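Local atomic coordinates of purine nucleoside phosphorylase (PDB entry 5KO5), a protein that catalyses the reversible phosphorolysis of purine nucleosides to the free base and ribose 1-phosphate, and here, as isoform 2, is seen with cytosine bound. Residues A[114-126]-A[211-223]. Numbering follows the deposited sequence. Where two conformers were deposited one is given.
Sequences LITNLAGGINRKL and LLKLGCDVVGMST. With CYT (6-aminopyrimidin-2(1H)-one), chain B; EDO (1,2-ethanediol), chain C.
Leu211 and Leu212, at the end of helix 205-213, pack on Ile122, just past the end of strand 112-121. Next to it, strand 112-121 pairs antiparallel with strand 218-220, in the mixed sheet of the phosphorylase-superfamily fold. On Ile122, CG1 sits beside the backbone N (chi1 -58°), which leaves CG2 anti to N and aimed at the helix end. That methyl is 3.8 Å from Leu212 CB and 3.4 Å from Cys216 O.

The carbonyl of Asp217 takes two backbone bonds, from Ile122 N and Asn123 N, both on one face of its plane. The side chain of Asp217 lies alongside that of Asn123, pointing the same way, amide and carboxylate planes 35° apart. Asn123 ND2 donates to Asp217 OD1 (2.8 Å), nearly straight and in the amide plane, while Asp217 OD2 is held by the backbone of Val193. Asn123 OD1 closes an Asx turn with Lys125 N, so both ends of the amide are fixed.

Val218 meets Leu126 at about a right angle, CG1 to CD1 3.6 Å. Val219 forms the paired backbone bonds with Gly120, and its CG1 touches Ile122 CD1. Leu118 to Gly120 and Val219 to Met221 line the cytosine pocket, where Glu203 and Asn245 hydrogen-bond the base. The base lies close over the backbone at Gly120, whose N is 3.3 Å from its C4; Gly220 CA is 3.4 Å from its O2.

Met221 N donates to a water that also lies near Leu118 O. Ser222 OG and Thr223 OG1 are hydrogen-bonded. Asn117 crosses Thr223 at about a right angle. Asn117 OD1 is taken by Ser241, and its ND2 donates to Thr223 OG1 at 2.8 Å, with the oxygen 25° out of the amide plane.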
ATOM      1  N   LEU A 114     -16.933 -15.778  13.573  1.00 15.49           N
ATOM      2  CA  LEU A 114     -17.662 -15.977  12.324  1.00 15.66           C
ATOM      3  C   LEU A 114     -17.852 -14.620  11.666  1.00 16.56           C
ATOM      4  O   LEU A 114     -18.321 -13.682  12.318  1.00 17.75           O
ATOM      5  CB  LEU A 114     -19.042 -16.585  12.599  1.00 17.40           C
ATOM      6  CG  LEU A 114     -19.063 -17.877  13.423  1.00 18.78           C
ATOM      7  CD1 LEU A 114     -20.498 -18.372  13.637  1.00 20.32           C
ATOM      8  CD2 LEU A 114     -18.192 -18.968  12.783  1.00 19.95           C
ATOM      9  N   ILE A 115     -17.502 -14.513  10.379  1.00 14.53           N
ATOM     10  CA  ILE A 115     -17.523 -13.239   9.666  1.00 14.29           C
ATOM     11  C   ILE A 115     -18.253 -13.409   8.342  1.00 18.46           C
ATOM     12  O   ILE A 115     -18.026 -14.384   7.619  1.00 18.14           O
ATOM     13  CB  ILE A 115     -16.089 -12.747   9.390  1.00 13.94           C
ATOM     14  CG1 ILE A 115     -15.256 -12.709  10.671  1.00 19.23           C
ATOM     15  CG2 ILE A 115     -16.121 -11.365   8.734  1.00 18.18           C
ATOM     16  CD1 ILE A 115     -13.789 -12.355  10.427  1.00 18.80           C
ATOM     17  N   THR A 116     -19.112 -12.448   8.004  1.00 16.44           N
ATOM     18  CA  THR A 116     -19.667 -12.373   6.659  1.00 15.50           C
ATOM     19  C   THR A 116     -19.332 -11.017   6.051  1.00 15.18           C
ATOM     20  O   THR A 116     -19.060 -10.045   6.759  1.00 17.91           O
ATOM     21  CB  THR A 116     -21.193 -12.596   6.628  1.00 16.29           C
ATOM     22  OG1 THR A 116     -21.847 -11.595   7.426  1.00 18.00           O
ATOM     23  CG2 THR A 116     -21.549 -13.983   7.155  1.00 19.18           C
ATOM     24  N   ASN A 117     -19.331 -10.967   4.720  1.00 14.49           N
ATOM     25  CA  ASN A 117     -19.094  -9.721   4.011  1.00 13.66           C
ATOM     26  C   ASN A 117     -19.795  -9.787   2.659  1.00 14.84           C
ATOM     27  O   ASN A 117     -20.235 -10.851   2.219  1.00 15.53           O
ATOM     28  CB  ASN A 117     -17.590  -9.411   3.867  1.00 14.20           C
ATOM     29  CG  ASN A 117     -16.843 -10.425   3.014  1.00 16.60           C
ATOM     30  OD1 ASN A 117     -17.160 -10.632   1.842  1.00 15.05           O
ATOM     31  ND2 ASN A 117     -15.821 -11.042   3.594  1.00 17.48           N
ATOM     32  N   LEU A 118     -19.917  -8.627   2.021  1.00 15.99           N
ATOM     33  CA  LEU A 118     -20.354  -8.527   0.634  1.00 15.46           C
ATOM     34  C   LEU A 118     -19.121  -8.284  -0.224  1.00 16.34           C
ATOM     35  O   LEU A 118     -18.241  -7.498   0.148  1.00 16.53           O
ATOM     36  CB  LEU A 118     -21.345  -7.372   0.448  1.00 20.97           C
ATOM     37  CG  LEU A 118     -22.849  -7.633   0.575  1.00 30.74           C
ATOM     38  CD1 LEU A 118     -23.346  -8.607  -0.487  1.00 32.70           C
ATOM     39  CD2 LEU A 118     -23.203  -8.129   1.946  1.00 30.08           C
ATOM     40  N   ALA A 119     -19.034  -8.975  -1.358  1.00 15.11           N
ATOM     41  CA  ALA A 119     -17.816  -8.900  -2.152  1.00 13.47           C
ATOM     42  C   ALA A 119     -18.134  -8.943  -3.639  1.00 13.12           C
ATOM     43  O   ALA A 119     -19.214  -9.367  -4.052  1.00 15.66           O
ATOM     44  CB  ALA A 119     -16.869 -10.061  -1.805  1.00 15.88           C
ATOM     45  N   GLY A 120     -17.175  -8.493  -4.448  1.00 13.26           N
ATOM     46  CA  GLY A 120     -17.247  -8.676  -5.883  1.00 15.36           C
ATOM     47  C   GLY A 120     -16.658 -10.014  -6.307  1.00 13.54           C
ATOM     48  O   GLY A 120     -15.600 -10.419  -5.823  1.00 15.23           O
ATOM     49  N   GLY A 121     -17.347 -10.683  -7.224  1.00 16.37           N
ATOM     50  CA  GLY A 121     -16.829 -11.927  -7.773  1.00 17.57           C
ATOM     51  C   GLY A 121     -15.858 -11.664  -8.915  1.00 17.28           C
ATOM     52  O   GLY A 121     -16.137 -10.861  -9.812  1.00 17.10           O
ATOM     53  N   ILE A 122     -14.715 -12.341  -8.878  1.00 15.37           N
ATOM     54  CA  ILE A 122     -13.714 -12.289  -9.935  1.00 17.22           C
ATOM     55  C   ILE A 122     -13.705 -13.581 -10.743  1.00 16.40           C
ATOM     56  O   ILE A 122     -13.730 -13.555 -11.973  1.00 19.53           O
ATOM     57  CB  ILE A 122     -12.314 -11.998  -9.350  1.00 15.16           C
ATOM     58  CG1 ILE A 122     -12.296 -10.678  -8.577  1.00 14.37           C
ATOM     59  CG2 ILE A 122     -11.271 -11.991 -10.461  1.00 17.04           C
ATOM     60  CD1 ILE A 122     -12.494  -9.435  -9.455  1.00 14.90           C
ATOM     61  N   ASN A 123     -13.657 -14.723 -10.053  1.00 18.51           N
ATOM     62  CA  ASN A 123     -13.728 -16.028 -10.700  1.00 19.45           C
ATOM     63  C   ASN A 123     -14.987 -16.125 -11.551  1.00 21.19           C
ATOM     64  O   ASN A 123     -16.073 -15.718 -11.134  1.00 20.95           O
ATOM     65  CB  ASN A 123     -13.771 -17.120  -9.622  1.00 19.26           C
ATOM     66  CG  ASN A 123     -13.570 -18.523 -10.193  1.00 23.48           C
ATOM     67  OD1 ASN A 123     -14.354 -18.998 -11.007  1.00 26.79           O
ATOM     68  ND2 ASN A 123     -12.508 -19.186  -9.751  1.00 26.84           N
ATOM     69  N   ARG A 124     -14.839 -16.696 -12.746  1.00 24.55           N
ATOM     70  CA  ARG A 124     -15.959 -16.759 -13.672  1.00 27.59           C
ATOM     71  C   ARG A 124     -17.096 -17.628 -13.178  1.00 21.52           C
ATOM     72  O   ARG A 124     -18.225 -17.465 -13.649  1.00 26.43           O
ATOM     73  CB  ARG A 124     -15.495 -17.280 -15.034  1.00 40.15           C
ATOM     74  CG  ARG A 124     -16.028 -16.465 -16.218  1.00 59.96           C
ATOM     75  CD  ARG A 124     -15.397 -15.089 -16.340  1.00 69.52           C
ATOM     76  NE  ARG A 124     -14.592 -14.682 -15.198  1.00 74.29           N
ATOM     77  CZ  ARG A 124     -13.302 -14.947 -15.042  1.00 84.21           C
ATOM     78  NH1 ARG A 124     -12.618 -15.592 -15.985  1.00 79.92           N
ATOM     79  NH2 ARG A 124     -12.716 -14.551 -13.928  1.00 93.72           N
ATOM     80  N   LYS A 125     -16.829 -18.559 -12.266  1.00 25.54           N
ATOM     81  CA  LYS A 125     -17.887 -19.445 -11.806  1.00 28.62           C
ATOM     82  C   LYS A 125     -18.870 -18.749 -10.875  1.00 26.46           C
ATOM     83  O   LYS A 125     -19.911 -19.329 -10.553  1.00 27.77           O
ATOM     84  CB  LYS A 125     -17.278 -20.659 -11.113  1.00 34.19           C
ATOM     85  CG  LYS A 125     -16.468 -21.553 -12.033  1.00 42.48           C
ATOM     86  CD  LYS A 125     -15.817 -22.668 -11.239  1.00 50.66           C
ATOM     87  CE  LYS A 125     -15.093 -23.648 -12.139  1.00 60.80           C
ATOM     88  NZ  LYS A 125     -14.511 -24.771 -11.352  1.00 68.92           N
ATOM     89  N   LEU A 126     -18.584 -17.519 -10.458  1.00 22.25           N
ATOM     90  CA  LEU A 126     -19.331 -16.859  -9.395  1.00 19.32           C
ATOM     91  C   LEU A 126     -20.420 -15.958  -9.965  1.00 20.86           C
ATOM     92  O   LEU A 126     -20.148 -15.092 -10.806  1.00 25.43           O
ATOM     93  CB  LEU A 126     -18.383 -16.047  -8.513  1.00 17.57           C
ATOM     94  CG  LEU A 126     -17.329 -16.875  -7.770  1.00 20.28           C
ATOM     95  CD1 LEU A 126     -16.361 -15.978  -6.985  1.00 18.85           C
ATOM     96  CD2 LEU A 126     -17.990 -17.904  -6.849  1.00 23.26           C
ATOM     97  N   LEU A 211      -6.757  -8.797 -10.829  1.00 16.37           N
ATOM     98  CA  LEU A 211      -7.027  -9.793  -9.790  1.00 18.19           C
ATOM     99  C   LEU A 211      -7.325 -11.154 -10.392  1.00 25.47           C
ATOM    100  O   LEU A 211      -6.948 -12.193  -9.833  1.00 23.74           O
ATOM    101  CB  LEU A 211      -8.200  -9.337  -8.931  1.00 17.90           C
ATOM    102  CG  LEU A 211      -7.921  -8.061  -8.148  1.00 18.29           C
ATOM    103  CD1 LEU A 211      -9.130  -7.675  -7.309  1.00 19.74           C
ATOM    104  CD2 LEU A 211      -6.665  -8.208  -7.275  1.00 23.95           C
ATOM    105  N   LEU A 212      -8.015 -11.170 -11.527  1.00 18.86           N
ATOM    106  CA  LEU A 212      -8.224 -12.419 -12.244  1.00 25.17           C
ATOM    107  C   LEU A 212      -6.891 -13.082 -12.578  1.00 26.80           C
ATOM    108  O   LEU A 212      -6.691 -14.272 -12.310  1.00 32.39           O
ATOM    109  CB  LEU A 212      -9.037 -12.149 -13.504  1.00 21.18           C
ATOM    110  CG  LEU A 212      -9.244 -13.370 -14.385  1.00 28.98           C
ATOM    111  CD1 LEU A 212      -9.708 -14.514 -13.508  1.00 37.57           C
ATOM    112  CD2 LEU A 212     -10.257 -13.050 -15.460  1.00 27.33           C
ATOM    113  N   LYS A 213      -5.956 -12.315 -13.147  1.00 21.74           N
ATOM    114  CA  LYS A 213      -4.653 -12.873 -13.504  1.00 24.64           C
ATOM    115  C   LYS A 213      -3.882 -13.355 -12.281  1.00 25.65           C
ATOM    116  O   LYS A 213      -3.035 -14.249 -12.398  1.00 37.09           O
ATOM    117  CB  LYS A 213      -3.831 -11.822 -14.251  1.00 27.03           C
ATOM    118  CG  LYS A 213      -4.436 -11.435 -15.582  1.00 26.76           C
ATOM    119  CD  LYS A 213      -3.762 -10.230 -16.206  1.00 31.83           C
ATOM    120  CE  LYS A 213      -4.472  -9.867 -17.497  1.00 37.34           C
ATOM    121  NZ  LYS A 213      -4.179  -8.486 -17.930  1.00 37.45           N
ATOM    122  N   LEU A 214      -4.154 -12.791 -11.111  1.00 25.54           N
ATOM    123  CA  LEU A 214      -3.404 -13.096  -9.900  1.00 24.24           C
ATOM    124  C   LEU A 214      -4.031 -14.207  -9.065  1.00 35.89           C
ATOM    125  O   LEU A 214      -3.602 -14.419  -7.925  1.00 36.57           O
ATOM    126  CB  LEU A 214      -3.207 -11.837  -9.059  1.00 29.32           C
ATOM    127  CG  LEU A 214      -2.348 -10.808  -9.779  1.00 29.71           C
ATOM    128  CD1 LEU A 214      -2.091  -9.614  -8.889  1.00 35.25           C
ATOM    129  CD2 LEU A 214      -1.047 -11.468 -10.221  1.00 34.33           C
ATOM    130  N   GLY A 215      -5.025 -14.916  -9.608  1.00 40.06           N
ATOM    131  CA  GLY A 215      -5.659 -16.031  -8.939  1.00 45.65           C
ATOM    132  C   GLY A 215      -6.840 -15.683  -8.053  1.00 52.23           C
ATOM    133  O   GLY A 215      -7.595 -16.587  -7.674  1.00 62.14           O
ATOM    134  N   CYS A 216      -7.033 -14.402  -7.737  1.00 32.32           N
ATOM    135  CA  CYS A 216      -8.067 -14.001  -6.788  0.92 26.70           C
ATOM    136  C   CYS A 216      -9.453 -14.412  -7.266  1.00 20.72           C
ATOM    137  O   CYS A 216      -9.799 -14.257  -8.438  1.00 19.78           O
ATOM    138  CB  CYS A 216      -8.060 -12.486  -6.603  0.92 39.05           C
ATOM    139  SG  CYS A 216      -6.512 -11.793  -6.033  0.92 48.65           S
ATOM    140  N   ASP A 217     -10.259 -14.913  -6.337  1.00 16.59           N
ATOM    141  CA  ASP A 217     -11.625 -15.309  -6.651  1.00 15.48           C
ATOM    142  C   ASP A 217     -12.661 -14.251  -6.318  1.00 16.31           C
ATOM    143  O   ASP A 217     -13.670 -14.162  -7.024  1.00 15.28           O
ATOM    144  CB  ASP A 217     -11.973 -16.612  -5.926  1.00 17.18           C
ATOM    145  CG  ASP A 217     -11.053 -17.748  -6.335  1.00 18.74           C
ATOM    146  OD1 ASP A 217     -11.096 -18.116  -7.527  1.00 23.92           O
ATOM    147  OD2 ASP A 217     -10.276 -18.255  -5.504  1.00 18.36           O
ATOM    148  N   VAL A 218     -12.458 -13.475  -5.249  1.00 14.58           N
ATOM    149  CA  VAL A 218     -13.389 -12.441  -4.807  1.00 14.33           C
ATOM    150  C   VAL A 218     -12.568 -11.251  -4.326  1.00 13.40           C
ATOM    151  O   VAL A 218     -11.386 -11.384  -4.003  1.00 14.36           O
ATOM    152  CB  VAL A 218     -14.365 -12.911  -3.697  1.00 19.60           C
ATOM    153  CG1 VAL A 218     -15.039 -14.221  -4.073  1.00 18.45           C
ATOM    154  CG2 VAL A 218     -13.652 -13.066  -2.381  1.00 21.99           C
ATOM    155  N   VAL A 219     -13.196 -10.075  -4.297  1.00 12.67           N
ATOM    156  CA  VAL A 219     -12.535  -8.860  -3.817  1.00 11.87           C
ATOM    157  C   VAL A 219     -13.492  -8.090  -2.915  1.00 13.08           C
ATOM    158  O   VAL A 219     -14.695  -7.998  -3.193  1.00 13.69           O
ATOM    159  CB  VAL A 219     -12.000  -7.993  -4.983  1.00 11.26           C
ATOM    160  CG1 VAL A 219     -13.129  -7.539  -5.913  1.00 15.49           C
ATOM    161  CG2 VAL A 219     -11.221  -6.784  -4.461  1.00 13.71           C
ATOM    162  N   GLY A 220     -12.969  -7.546  -1.818  1.00 11.72           N
ATOM    163  CA  GLY A 220     -13.796  -6.715  -0.965  1.00 12.03           C
ATOM    164  C   GLY A 220     -12.922  -5.860  -0.079  1.00 13.01           C
ATOM    165  O   GLY A 220     -11.693  -5.911  -0.157  1.00 12.33           O
ATOM    166  N   MET A 221     -13.581  -5.096   0.794  1.00 12.06           N
ATOM    167  CA  MET A 221     -12.940  -4.009   1.530  1.00 11.49           C
ATOM    168  C   MET A 221     -12.872  -4.260   3.034  1.00 12.84           C
ATOM    169  O   MET A 221     -12.716  -3.312   3.813  1.00 13.24           O
ATOM    170  CB  MET A 221     -13.641  -2.679   1.258  1.00 12.25           C
ATOM    171  CG  MET A 221     -13.806  -2.335  -0.202  1.00 15.92           C
ATOM    172  SD  MET A 221     -14.772  -0.825  -0.375  1.00 12.90           S
ATOM    173  CE  MET A 221     -15.084  -0.873  -2.141  1.00 13.98           C
ATOM    174  N   SER A 222     -12.974  -5.506   3.465  1.00 12.57           N
ATOM    175  CA  SER A 222     -13.054  -5.758   4.895  1.00 13.78           C
ATOM    176  C   SER A 222     -12.402  -7.098   5.186  1.00 13.47           C
ATOM    177  O   SER A 222     -11.669  -7.644   4.354  1.00 13.12           O
ATOM    178  CB  SER A 222     -14.522  -5.750   5.353  1.00 18.34           C
ATOM    179  OG  SER A 222     -15.194  -6.883   4.844  1.00 17.75           O
ATOM    180  N   THR A 223     -12.677  -7.608   6.387  1.00 13.37           N
ATOM    181  CA  THR A 223     -12.513  -9.010   6.765  1.00 12.32           C
ATOM    182  C   THR A 223     -11.069  -9.386   7.073  1.00 14.08           C
ATOM    183  O   THR A 223     -10.786  -9.884   8.163  1.00 13.56           O
ATOM    184  CB  THR A 223     -13.143  -9.926   5.720  1.00 13.09           C
ATOM    185  OG1 THR A 223     -14.549  -9.633   5.665  1.00 15.04           O
ATOM    186  CG2 THR A 223     -12.954 -11.390   6.099  1.00 13.84           C
TER
HETATM  187  N3  CYT B 301     -16.873  -4.933  -4.276  1.00 13.97           N
HETATM  188  C4  CYT B 301     -18.042  -5.332  -4.780  1.00 12.98           C
HETATM  189  N1  CYT B 301     -17.822  -5.003  -2.098  1.00 18.03           N
HETATM  190  C2  CYT B 301     -16.733  -4.746  -2.939  1.00 14.17           C
HETATM  191  O2  CYT B 301     -15.672  -4.335  -2.458  1.00 13.76           O
HETATM  192  N4  CYT B 301     -18.122  -5.487  -6.106  1.00 16.54           N
HETATM  193  C5  CYT B 301     -19.163  -5.610  -3.938  1.00 17.36           C
HETATM  194  C6  CYT B 301     -19.008  -5.426  -2.619  1.00 18.76           C
HETATM  195  C1  EDO C 302     -17.650  -5.868   3.383  1.00 24.41           C
HETATM  196  O1  EDO C 302     -16.743  -4.769   3.227  1.00 35.32           O
HETATM  197  C2  EDO C 302     -18.713  -5.564   4.415  1.00 25.01           C
HETATM  198  O2  EDO C 302     -19.911  -6.231   4.026  1.00 24.14           O
HETATM  199  O   HOH W   1     -15.958  -7.596   1.622  1.00 18.08           O
HETATM  200  O   HOH W   2     -16.564  -4.729   0.687  1.00 22.24           O